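Cysteine synthase 3 (PDB 6KR5) catalyses the pyridoxal-phosphate-dependent formation of L-cysteine and acetate from O-acetyl-L-serine and sulfide, as expected of an O-acetylserine sulfhydrylase. Local coordinates at residues G192-G195 with T196-V200; H232-Q235 with G236-A239; D59-G62 with F63-Y67; T255-T259 with Q260-K264. One frame throughout, in Å; residues are numbered along the deposited sequence.

Interaction 1: G192-G195 with T196-V200; sequences GTAG and TVIGV. With PLP (pyridoxal-5'-phosphate), chain D.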
loop_
_atom_site.group_PDB
_atom_site.type_symbol
_atom_site.label_atom_id
_atom_site.label_comp_id
_atom_site.label_asym_id
_atom_site.label_seq_id
_atom_site.Cartn_x
_atom_site.Cartn_y
_atom_site.Cartn_z
ATOM N N GLY B 192 -6.261 14.816 12.909
ATOM C CA GLY B 192 -6.060 15.802 11.865
ATOM C C GLY B 192 -7.341 16.585 11.661
ATOM O O GLY B 192 -7.487 17.686 12.216
ATOM N N THR B 193 -8.278 16.022 10.884
ATOM C CA THR B 193 -9.600 16.626 10.744
ATOM C C THR B 193 -10.484 16.342 11.947
ATOM O O THR B 193 -11.479 17.052 12.150
ATOM C CB THR B 193 -10.324 16.126 9.486
ATOM O OG1 THR B 193 -10.665 14.738 9.629
ATOM C CG2 THR B 193 -9.465 16.331 8.236
ATOM N N ALA B 194 -10.153 15.302 12.717
ATOM C CA ALA B 194 -10.889 14.726 13.844
ATOM C C ALA B 194 -12.015 13.814 13.365
ATOM O O ALA B 194 -12.733 13.269 14.199
ATOM C CB ALA B 194 -11.444 15.785 14.817
ATOM N N GLY B 195 -12.170 13.592 12.054
ATOM C CA GLY B 195 -13.198 12.671 11.591
ATOM C C GLY B 195 -13.089 11.284 12.195
ATOM O O GLY B 195 -14.101 10.665 12.541
ATOM N N THR B 196 -11.862 10.770 12.322
ATOM C CA THR B 196 -11.679 9.416 12.845
ATOM C C THR B 196 -12.027 9.347 14.322
ATOM O O THR B 196 -12.817 8.492 14.741
ATOM C CB THR B 196 -10.251 8.926 12.626
ATOM O OG1 THR B 196 -9.966 8.901 11.222
ATOM C CG2 THR B 196 -10.102 7.522 13.167
ATOM N N VAL B 197 -11.443 10.234 15.132
ATOM C CA VAL B 197 -11.627 10.107 16.576
ATOM C C VAL B 197 -13.095 10.314 16.938
ATOM O O VAL B 197 -13.650 9.574 17.762
ATOM C CB VAL B 197 -10.679 11.057 17.338
ATOM C CG1 VAL B 197 -11.059 12.526 17.188
ATOM C CG2 VAL B 197 -10.611 10.674 18.829
ATOM N N ILE B 198 -13.761 11.269 16.286
ATOM C CA ILE B 198 -15.160 11.540 16.599
ATOM C C ILE B 198 -16.063 10.482 15.979
ATOM O O ILE B 198 -16.988 9.986 16.628
ATOM C CB ILE B 198 -15.561 12.957 16.144
ATOM C CG1 ILE B 198 -14.718 14.027 16.853
ATOM C CG2 ILE B 198 -17.067 13.193 16.366
ATOM C CD1 ILE B 198 -14.588 13.826 18.363
ATOM N N GLY B 199 -15.815 10.123 14.718
ATOM C CA GLY B 199 -16.655 9.131 14.064
ATOM C C GLY B 199 -16.529 7.753 14.686
ATOM O O GLY B 199 -17.532 7.089 14.968
ATOM N N VAL B 200 -15.295 7.285 14.882
ATOM C CA VAL B 200 -15.127 5.980 15.512
ATOM C C VAL B 200 -15.581 6.036 16.962
ATOM O O VAL B 200 -16.254 5.120 17.450
ATOM C CB VAL B 200 -13.669 5.496 15.397
ATOM C CG1 VAL B 200 -13.485 4.176 16.151
ATOM C CG2 VAL B 200 -13.287 5.324 13.946
HETATM N N1 PLP D . -2.503 10.821 9.871
HETATM C C2 PLP D . -2.570 10.897 8.507
HETATM C C2A PLP D . -1.383 10.453 7.711
HETATM C C3 PLP D . -3.719 11.371 7.898
HETATM O O3 PLP D . -3.762 11.442 6.534
HETATM C C4 PLP D . -4.803 11.764 8.671
HETATM C C4A PLP D . -6.007 12.373 8.049
HETATM O O4A PLP D . -6.054 12.545 6.824
HETATM C C5 PLP D . -4.724 11.678 10.060
HETATM C C6 PLP D . -3.568 11.211 10.644
HETATM C C5A PLP D . -5.845 12.133 10.967
HETATM O O4P PLP D . -7.083 11.525 10.722
HETATM P P PLP D . -8.382 12.438 10.931
HETATM O O1P PLP D . -8.279 13.086 12.300
HETATM O O2P PLP D . -8.372 13.487 9.856
HETATM O O3P PLP D . -9.557 11.533 10.829
#
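Ala-194 and Ile-198 are joined across the start of helix 195-207, where a Gly-Thr-Ala-Gly-Thr loop forms the phosphate-binding site characteristic of the fold type II pyridoxal-phosphate enzymes. Two backbone hydrogen bonds open the helix: Ile-198 N lies 3.1 Å from Ala-194 O with an N-H...O angle of 165°, and Gly-199 N lies 2.8 Å from Gly-195 O. Ala-194 holds the N-cap position. Its positive phi (80°) marks the change of direction from loop to helix.

The apolar component is small. Ala-194 CB comes within 4.0 Å of Val-197 CG1, while Tyr-246 and Thr-243 of the chain touch the same methyl.

Polar contacts with the cofactor dominate. The phosphate receives six hydrogen bonds from this short stretch, two on each terminal oxygen. O1P takes the N-H groups of Gly-192 and Ala-194, with Gly-192 N at 2.7 Å from O1P. O3P is bound by the backbone N and the hydroxyl of Thr-196, whose OG1 is 2.7 Å from it. O2P is held by Thr-193 N and by Thr-193 OG1. The phosphate sits before the N terminus of helix 195-207, whose positive end probably favours its negative charge; the Gly-192, Thr-193 and Ala-194 N-H groups come from the loop leading in.

Thr-193 also shapes the loop itself. With chi1 at 68°, its OG1 sits between the backbone N and the carbonyl carbon and closes an ST turn by accepting from Gly-195 N at 3.1 Å. Asn-165 ND2 bonds to the same hydroxyl, and Thr-193 OG1 donates to PLP O2P over 2.6 Å.

Interaction 2: H232-Q235 with G236-A239; sequences HGIQ and GIGA. With PLP (pyridoxal-5'-phosphate), chain D.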
loop_
_atom_site.group_PDB
_atom_site.type_symbol
_atom_site.label_atom_id
_atom_site.label_comp_id
_atom_site.label_asym_id
_atom_site.label_seq_id
_atom_site.Cartn_x
_atom_site.Cartn_y
_atom_site.Cartn_z
ATOM N N HIS B 232 5.496 21.756 14.256
ATOM C CA HIS B 232 5.751 20.374 14.653
ATOM C C HIS B 232 6.007 19.566 13.390
ATOM O O HIS B 232 5.776 20.036 12.274
ATOM C CB HIS B 232 4.565 19.798 15.435
ATOM C CG HIS B 232 3.372 19.540 14.572
ATOM N ND1 HIS B 232 3.190 18.367 13.868
ATOM C CD2 HIS B 232 2.320 20.334 14.261
ATOM C CE1 HIS B 232 2.067 18.442 13.178
ATOM N NE2 HIS B 232 1.515 19.623 13.407
ATOM N N GLY B 233 6.466 18.322 13.572
ATOM C CA GLY B 233 6.770 17.510 12.414
ATOM C C GLY B 233 5.994 16.219 12.255
ATOM O O GLY B 233 6.430 15.331 11.513
ATOM N N ILE B 234 4.852 16.070 12.925
ATOM C CA ILE B 234 4.050 14.852 12.775
ATOM C C ILE B 234 3.071 15.084 11.629
ATOM O O ILE B 234 1.942 15.548 11.819
ATOM C CB ILE B 234 3.339 14.458 14.059
ATOM C CG1 ILE B 234 4.291 14.550 15.253
ATOM C CG2 ILE B 234 2.810 13.026 13.898
ATOM C CD1 ILE B 234 3.634 14.205 16.558
ATOM N N GLN B 235 3.508 14.749 10.425
ATOM C CA GLN B 235 2.689 15.005 9.255
ATOM C C GLN B 235 1.359 14.278 9.353
ATOM O O GLN B 235 1.290 13.128 9.795
ATOM C CB GLN B 235 3.437 14.590 7.995
ATOM C CG GLN B 235 4.653 15.465 7.757
ATOM C CD GLN B 235 5.380 15.112 6.484
ATOM O OE1 GLN B 235 4.772 14.682 5.506
ATOM N NE2 GLN B 235 6.695 15.295 6.492
ATOM N N GLY B 236 0.301 14.971 8.947
ATOM C CA GLY B 236 -1.041 14.434 8.933
ATOM C C GLY B 236 -1.902 14.863 10.103
ATOM O O GLY B 236 -3.130 14.786 10.012
ATOM N N ILE B 237 -1.297 15.325 11.189
ATOM C CA ILE B 237 -2.043 15.749 12.352
ATOM C C ILE B 237 -1.574 17.142 12.756
ATOM O O ILE B 237 -0.786 17.785 12.059
ATOM C CB ILE B 237 -1.922 14.746 13.521
ATOM C CG1 ILE B 237 -0.480 14.640 14.033
ATOM C CG2 ILE B 237 -2.457 13.389 13.074
ATOM C CD1 ILE B 237 -0.372 13.850 15.343
ATOM N N GLY B 238 -2.109 17.624 13.876
ATOM C CA GLY B 238 -1.726 18.925 14.382
ATOM C C GLY B 238 -2.030 20.060 13.425
ATOM O O GLY B 238 -1.132 20.803 13.011
ATOM N N ALA B 239 -3.307 20.200 13.072
ATOM C CA ALA B 239 -3.718 21.233 12.124
ATOM C C ALA B 239 -3.549 22.650 12.662
ATOM O O ALA B 239 -3.566 23.602 11.869
ATOM C CB ALA B 239 -5.172 21.019 11.716
HETATM N N1 PLP D . -2.503 10.821 9.871
HETATM C C2 PLP D . -2.570 10.897 8.507
HETATM C C2A PLP D . -1.383 10.453 7.711
HETATM C C3 PLP D . -3.719 11.371 7.898
HETATM O O3 PLP D . -3.762 11.442 6.534
HETATM C C4 PLP D . -4.803 11.764 8.671
HETATM C C4A PLP D . -6.007 12.373 8.049
HETATM O O4A PLP D . -6.054 12.545 6.824
HETATM C C5 PLP D . -4.724 11.678 10.060
HETATM C C6 PLP D . -3.568 11.211 10.644
HETATM C C5A PLP D . -5.845 12.133 10.967
HETATM O O4P PLP D . -7.083 11.525 10.722
HETATM P P PLP D . -8.382 12.438 10.931
HETATM O O1P PLP D . -8.279 13.086 12.300
HETATM O O2P PLP D . -8.372 13.487 9.856
HETATM O O3P PLP D . -9.557 11.533 10.829
#
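The imidazole of His-232 meets Gly-238 with its edge. NE2 donates to Gly-238 O at 2.9 Å, and the acceptor lies in the ring plane. ND1, also in that plane, accepts from Ile-234 N at 3.0 Å, while CE1, the carbon between the two nitrogens, comes within 3.1 Å of Ile-237 O. The ring thus bridges the two arms of a tight loop and is fixed in rotation by its two in-plane bonds. A chi1 of 72°, which sets CG between the backbone N and the carbonyl carbon, brings it edge-on between those arms.

The second flat group is the pyridine ring of the cofactor. Gly-236 O stands 3.5 Å from PLP C5 and Ile-237 CG2 3.4 Å from PLP C6, both on the same side of the ring plane.

Between these groups the chain makes a type II turn from Ile-234 to Ile-237, closed by a weak hydrogen bond from Ile-237 N to Ile-234 O. Gly-236 has a phi of 100°, which suits glycine. Ile-234 CG2 packs at 3.6 Å on Ile-237 CD1, the two side chains crossing at a slant, with Pro-218 touching both.

Since one ring nitrogen accepts and the other donates, His-232 is probably neutral with its proton on NE2, serving to brace the turn that brings Gly-236 and Ile-237 to the cofactor.

Interaction 3: D59-G62 with F63-Y67; sequences DRVG and FNIIY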
loop_
_atom_site.group_PDB
_atom_site.type_symbol
_atom_site.label_atom_id
_atom_site.label_comp_id
_atom_site.label_asym_id
_atom_site.label_seq_id
_atom_site.Cartn_x
_atom_site.Cartn_y
_atom_site.Cartn_z
ATOM N N ASP B 59 -8.750 7.514 1.952
ATOM C CA ASP B 59 -9.556 6.829 0.943
ATOM C C ASP B 59 -11.018 6.805 1.361
ATOM O O ASP B 59 -11.921 7.014 0.541
ATOM C CB ASP B 59 -9.078 5.387 0.747
ATOM C CG ASP B 59 -7.814 5.270 -0.075
ATOM O OD1 ASP B 59 -6.966 6.178 -0.036
ATOM O OD2 ASP B 59 -7.673 4.227 -0.751
ATOM N N ARG B 60 -11.267 6.530 2.647
ATOM C CA ARG B 60 -12.640 6.473 3.133
ATOM C C ARG B 60 -13.291 7.839 3.077
ATOM O O ARG B 60 -14.478 7.957 2.737
ATOM C CB ARG B 60 -12.674 5.975 4.573
ATOM C CG ARG B 60 -12.081 4.604 4.822
ATOM C CD ARG B 60 -12.177 4.347 6.312
ATOM N NE ARG B 60 -11.490 3.146 6.765
ATOM C CZ ARG B 60 -12.073 1.970 6.970
ATOM N NH1 ARG B 60 -13.366 1.790 6.721
ATOM N NH2 ARG B 60 -11.357 0.964 7.443
ATOM N N VAL B 61 -12.521 8.869 3.426
ATOM C CA VAL B 61 -13.037 10.224 3.566
ATOM C C VAL B 61 -13.340 10.816 2.199
ATOM O O VAL B 61 -14.420 11.374 1.974
ATOM C CB VAL B 61 -12.033 11.093 4.343
ATOM C CG1 VAL B 61 -12.464 12.568 4.333
ATOM C CG2 VAL B 61 -11.840 10.550 5.770
ATOM N N GLY B 62 -12.383 10.725 1.274
ATOM C CA GLY B 62 -12.625 11.255 -0.059
ATOM C C GLY B 62 -13.775 10.547 -0.741
ATOM O O GLY B 62 -14.613 11.181 -1.399
ATOM N N PHE B 63 -13.846 9.228 -0.569
ATOM C CA PHE B 63 -14.949 8.467 -1.134
ATOM C C PHE B 63 -16.283 8.935 -0.575
ATOM O O PHE B 63 -17.212 9.227 -1.335
ATOM C CB PHE B 63 -14.773 6.977 -0.856
ATOM C CG PHE B 63 -15.997 6.179 -1.186
ATOM C CD1 PHE B 63 -16.289 5.871 -2.507
ATOM C CD2 PHE B 63 -16.876 5.777 -0.198
ATOM C CE1 PHE B 63 -17.422 5.146 -2.831
ATOM C CE2 PHE B 63 -18.016 5.061 -0.520
ATOM C CZ PHE B 63 -18.289 4.753 -1.832
ATOM N N ASN B 64 -16.420 8.986 0.753
ATOM C CA ASN B 64 -17.745 9.295 1.287
ATOM C C ASN B 64 -18.138 10.752 1.076
ATOM O O ASN B 64 -19.328 11.040 0.886
ATOM C CB ASN B 64 -17.856 8.948 2.770
ATOM C CG ASN B 64 -19.299 8.757 3.177
ATOM O OD1 ASN B 64 -19.996 7.910 2.599
ATOM N ND2 ASN B 64 -19.780 9.571 4.116
ATOM N N ILE B 65 -17.187 11.688 1.128
ATOM C CA ILE B 65 -17.520 13.087 0.841
ATOM C C ILE B 65 -18.121 13.208 -0.556
ATOM O O ILE B 65 -19.159 13.848 -0.752
ATOM C CB ILE B 65 -16.272 13.975 1.008
ATOM C CG1 ILE B 65 -16.026 14.240 2.500
ATOM C CG2 ILE B 65 -16.414 15.276 0.229
ATOM C CD1 ILE B 65 -14.725 14.908 2.790
ATOM N N ILE B 66 -17.508 12.553 -1.538
ATOM C CA ILE B 66 -17.991 12.667 -2.908
ATOM C C ILE B 66 -19.254 11.839 -3.118
ATOM O O ILE B 66 -20.219 12.311 -3.734
ATOM C CB ILE B 66 -16.869 12.271 -3.878
ATOM C CG1 ILE B 66 -15.750 13.308 -3.802
ATOM C CG2 ILE B 66 -17.398 12.184 -5.296
ATOM C CD1 ILE B 66 -14.453 12.848 -4.445
ATOM N N TYR B 67 -19.277 10.610 -2.597
ATOM C CA TYR B 67 -20.431 9.731 -2.775
ATOM C C TYR B 67 -21.686 10.360 -2.194
ATOM O O TYR B 67 -22.737 10.397 -2.845
ATOM C CB TYR B 67 -20.155 8.389 -2.107
ATOM C CG TYR B 67 -21.152 7.292 -2.392
ATOM C CD1 TYR B 67 -21.745 7.167 -3.641
ATOM C CD2 TYR B 67 -21.463 6.356 -1.422
ATOM C CE1 TYR B 67 -22.640 6.147 -3.902
ATOM C CE2 TYR B 67 -22.358 5.336 -1.669
ATOM C CZ TYR B 67 -22.945 5.234 -2.909
ATOM O OH TYR B 67 -23.834 4.212 -3.158
#
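Val-61 and Ile-65 stand side by side, one turn apart on helix 58-72, and point the same way. Val-61 CG1 and Ile-65 CD1 touch at 3.6 Å. The torsions account for this meeting: Val-61 carries CG1 anti to its backbone N (chi1 172°), so that this methyl leans toward the C-terminal end of the helix, while the extended branch of Ile-65 passes over Val-61 O before its CD1 arrives. His-169 and Asn-165 also touch Val-61, whose side chain is about 6 Å from the bound cofactor.

Phe-63 turns to another flank. Its ring, which leads off from the helix, has Arg-60 O near its plane at the edge and Tyr-67 CB over one face, 4.1 Å above the plane and offset toward the rim. Ile-66 runs along the carbonyl of Gly-62, its CG1 3.4 Å from Gly-62 O, and meets Leu-93, Ala-96 and Phe-100 of helix 88-100.

Four successive i to i+4 hydrogen bonds hold this spacing. The shortest, from Ile-65 N to Val-61 O, spans 2.9 Å at an N-H...O angle of 166°, and the bond from Ile-66 N to Gly-62 O is longer at 3.2 Å.

The polar ends are taken up by neighbouring parts of the chain: Asp-59 OD2 accepts from Met-54 N, Asn-64 ND2 bonds to Asp-164 O, and Arg-60 forms salt bridges with Glu-49 and Glu-175. Phe-63 packs on Ile-6 of the second subunit. The i to i+4 ladder is that of a regular alpha-helix, here packed on helices 88-100 and 169-179 in a fold type II pyridoxal-phosphate enzyme.

Interaction 4: T255-T259 with Q260-K264; sequences TPIKT and QDAWK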
loop_
_atom_site.group_PDB
_atom_site.type_symbol
_atom_site.label_atom_id
_atom_site.label_comp_id
_atom_site.label_asym_id
_atom_site.label_seq_id
_atom_site.Cartn_x
_atom_site.Cartn_y
_atom_site.Cartn_z
ATOM N N THR B 255 -3.777 12.880 24.648
ATOM C CA THR B 255 -2.391 12.535 24.939
ATOM C C THR B 255 -1.473 13.240 23.958
ATOM O O THR B 255 -1.483 12.906 22.763
ATOM C CB THR B 255 -2.181 11.024 24.871
ATOM O OG1 THR B 255 -3.019 10.392 25.848
ATOM C CG2 THR B 255 -0.725 10.669 25.160
ATOM N N PRO B 256 -0.697 14.225 24.397
ATOM C CA PRO B 256 0.279 14.856 23.507
ATOM C C PRO B 256 1.493 13.963 23.329
ATOM O O PRO B 256 1.938 13.292 24.266
ATOM C CB PRO B 256 0.648 16.145 24.250
ATOM C CG PRO B 256 0.476 15.787 25.693
ATOM C CD PRO B 256 -0.688 14.820 25.747
ATOM N N ILE B 257 2.043 13.972 22.117
ATOM C CA ILE B 257 3.216 13.169 21.782
ATOM C C ILE B 257 4.236 14.078 21.108
ATOM O O ILE B 257 3.904 14.806 20.163
ATOM C CB ILE B 257 2.859 11.975 20.869
ATOM C CG1 ILE B 257 1.947 10.966 21.584
ATOM C CG2 ILE B 257 4.126 11.295 20.345
ATOM C CD1 ILE B 257 2.637 10.145 22.717
ATOM N N LYS B 258 5.479 14.039 21.590
ATOM C CA LYS B 258 6.533 14.831 20.967
ATOM C C LYS B 258 6.838 14.325 19.561
ATOM O O LYS B 258 6.906 13.113 19.317
ATOM C CB LYS B 258 7.812 14.791 21.804
ATOM C CG LYS B 258 7.707 15.449 23.182
ATOM C CD LYS B 258 9.014 15.250 23.931
ATOM C CE LYS B 258 9.032 15.981 25.261
ATOM N NZ LYS B 258 10.239 15.601 26.045
ATOM N N THR B 259 7.073 15.274 18.649
ATOM C CA THR B 259 7.433 14.947 17.271
ATOM C C THR B 259 8.538 13.893 17.209
ATOM O O THR B 259 8.395 12.870 16.527
ATOM C CB THR B 259 7.867 16.214 16.528
ATOM O OG1 THR B 259 6.733 17.066 16.341
ATOM C CG2 THR B 259 8.400 15.880 15.148
ATOM N N GLN B 260 9.641 14.107 17.941
ATOM C CA GLN B 260 10.763 13.173 17.855
ATOM C C GLN B 260 10.402 11.794 18.387
ATOM O O GLN B 260 10.906 10.785 17.879
ATOM C CB GLN B 260 11.981 13.706 18.613
ATOM C CG GLN B 260 12.531 15.012 18.096
ATOM C CD GLN B 260 13.093 14.919 16.698
ATOM O OE1 GLN B 260 13.610 13.880 16.284
ATOM N NE2 GLN B 260 12.991 16.018 15.953
ATOM N N ASP B 261 9.545 11.726 19.405
ATOM C CA ASP B 261 9.113 10.433 19.926
ATOM C C ASP B 261 8.214 9.713 18.928
ATOM O O ASP B 261 8.292 8.486 18.782
ATOM C CB ASP B 261 8.386 10.610 21.261
ATOM C CG ASP B 261 9.306 11.046 22.385
ATOM O OD1 ASP B 261 10.538 11.110 22.165
ATOM O OD2 ASP B 261 8.787 11.327 23.496
ATOM N N ALA B 262 7.350 10.458 18.231
ATOM C CA ALA B 262 6.529 9.832 17.197
ATOM C C ALA B 262 7.397 9.179 16.127
ATOM O O ALA B 262 7.124 8.052 15.688
ATOM C CB ALA B 262 5.594 10.877 16.576
ATOM N N TRP B 263 8.448 9.872 15.691
ATOM C CA TRP B 263 9.325 9.320 14.668
ATOM C C TRP B 263 10.076 8.106 15.190
ATOM O O TRP B 263 10.190 7.090 14.498
ATOM C CB TRP B 263 10.324 10.363 14.198
ATOM C CG TRP B 263 9.737 11.541 13.536
ATOM C CD1 TRP B 263 8.473 11.671 13.019
ATOM C CD2 TRP B 263 10.403 12.780 13.297
ATOM N NE1 TRP B 263 8.318 12.934 12.476
ATOM C CE2 TRP B 263 9.488 13.628 12.636
ATOM C CE3 TRP B 263 11.681 13.263 13.597
ATOM C CZ2 TRP B 263 9.823 14.921 12.248
ATOM C CZ3 TRP B 263 12.009 14.550 13.219
ATOM C CH2 TRP B 263 11.081 15.365 12.557
ATOM N N LYS B 264 10.631 8.215 16.404
ATOM C CA LYS B 264 11.345 7.088 16.996
ATOM C C LYS B 264 10.424 5.880 17.164
ATOM O O LYS B 264 10.815 4.745 16.866
ATOM C CB LYS B 264 11.952 7.504 18.335
ATOM C CG LYS B 264 12.789 6.408 18.979
ATOM C CD LYS B 264 13.800 6.974 19.976
ATOM C CE LYS B 264 13.122 7.515 21.207
ATOM N NZ LYS B 264 14.067 8.191 22.150
HETATM O O HOH W 1 6.159 12.153 23.655
#
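Thr-259 is the residue most deeply covered here, and Trp-263, one helical turn on, supplies the surface it rests against. The threonine methyl CG2 lies over one face of the indole, 3.7 Å from the centroid of the six-membered ring and 25° off its normal, a CH-pi contact. Its nearest ring atom is CZ2, at 3.4 Å from CG2. With chi1 at -69°, OG1 sits beside the backbone N and CG2 is anti to it, which sends the methyl to the tryptophan and the hydroxyl to the other partners, Glu-220 OE1 and Gly-233 N. Trp-263 NE1 bonds in turn to Gly-233 O, so both residues grip the same glycine.

Lys-258, at the N-cap position of helix 259-273, covers Asp-261 alongside: the two side chains run the same way, and Lys-258 CB and CD each come to about 4.0 Å from Asp-261 OD2. The extended lysine carries its amine past the carboxylate, leaving NZ 5.2 Å from OD2, an opposite-charge pair without contact. A water bridges the backbone of Lys-258 and the carboxylate of Asp-261, accepting from Lys-258 N at 2.9 Å and donating to Asp-261 OD2 at 2.8 Å.

The first helical bonds run from Ala-262 N to Lys-258 O, 2.9 Å, and from Trp-263 N to Thr-259 O. Ile-257 CG2 packs against Ala-262 CB at 4.1 Å.

The join between strand 253-257 and its helix therefore relies on complementary means: a water that accepts from the N-cap amide and is itself held by the carboxylate of Asp-261, and one threonine rotamer that serves both methyl and hydroxyl.

All four contacts are local and come in series along the chain, none nesting or crossing. Interaction 3 comes first, on helix 58-72; interaction 1 joins the loop after strand 186-190 to helix 195-207; interaction 2 closes a tight turn between strands 212-218 and 253-257; interaction 4 passes from the last of these strands into helix 259-273. Interactions 1 and 2 both touch the cofactor, at its phosphate and its ring respectively, and Gly-192 packs on Ile-237. The Gly-233 backbone joins interaction 2 to interaction 4, with Ile-234 packing on Ile-257 as well. Interaction 3 lies across the chain's centre from interaction 4, about 29 Å between centres.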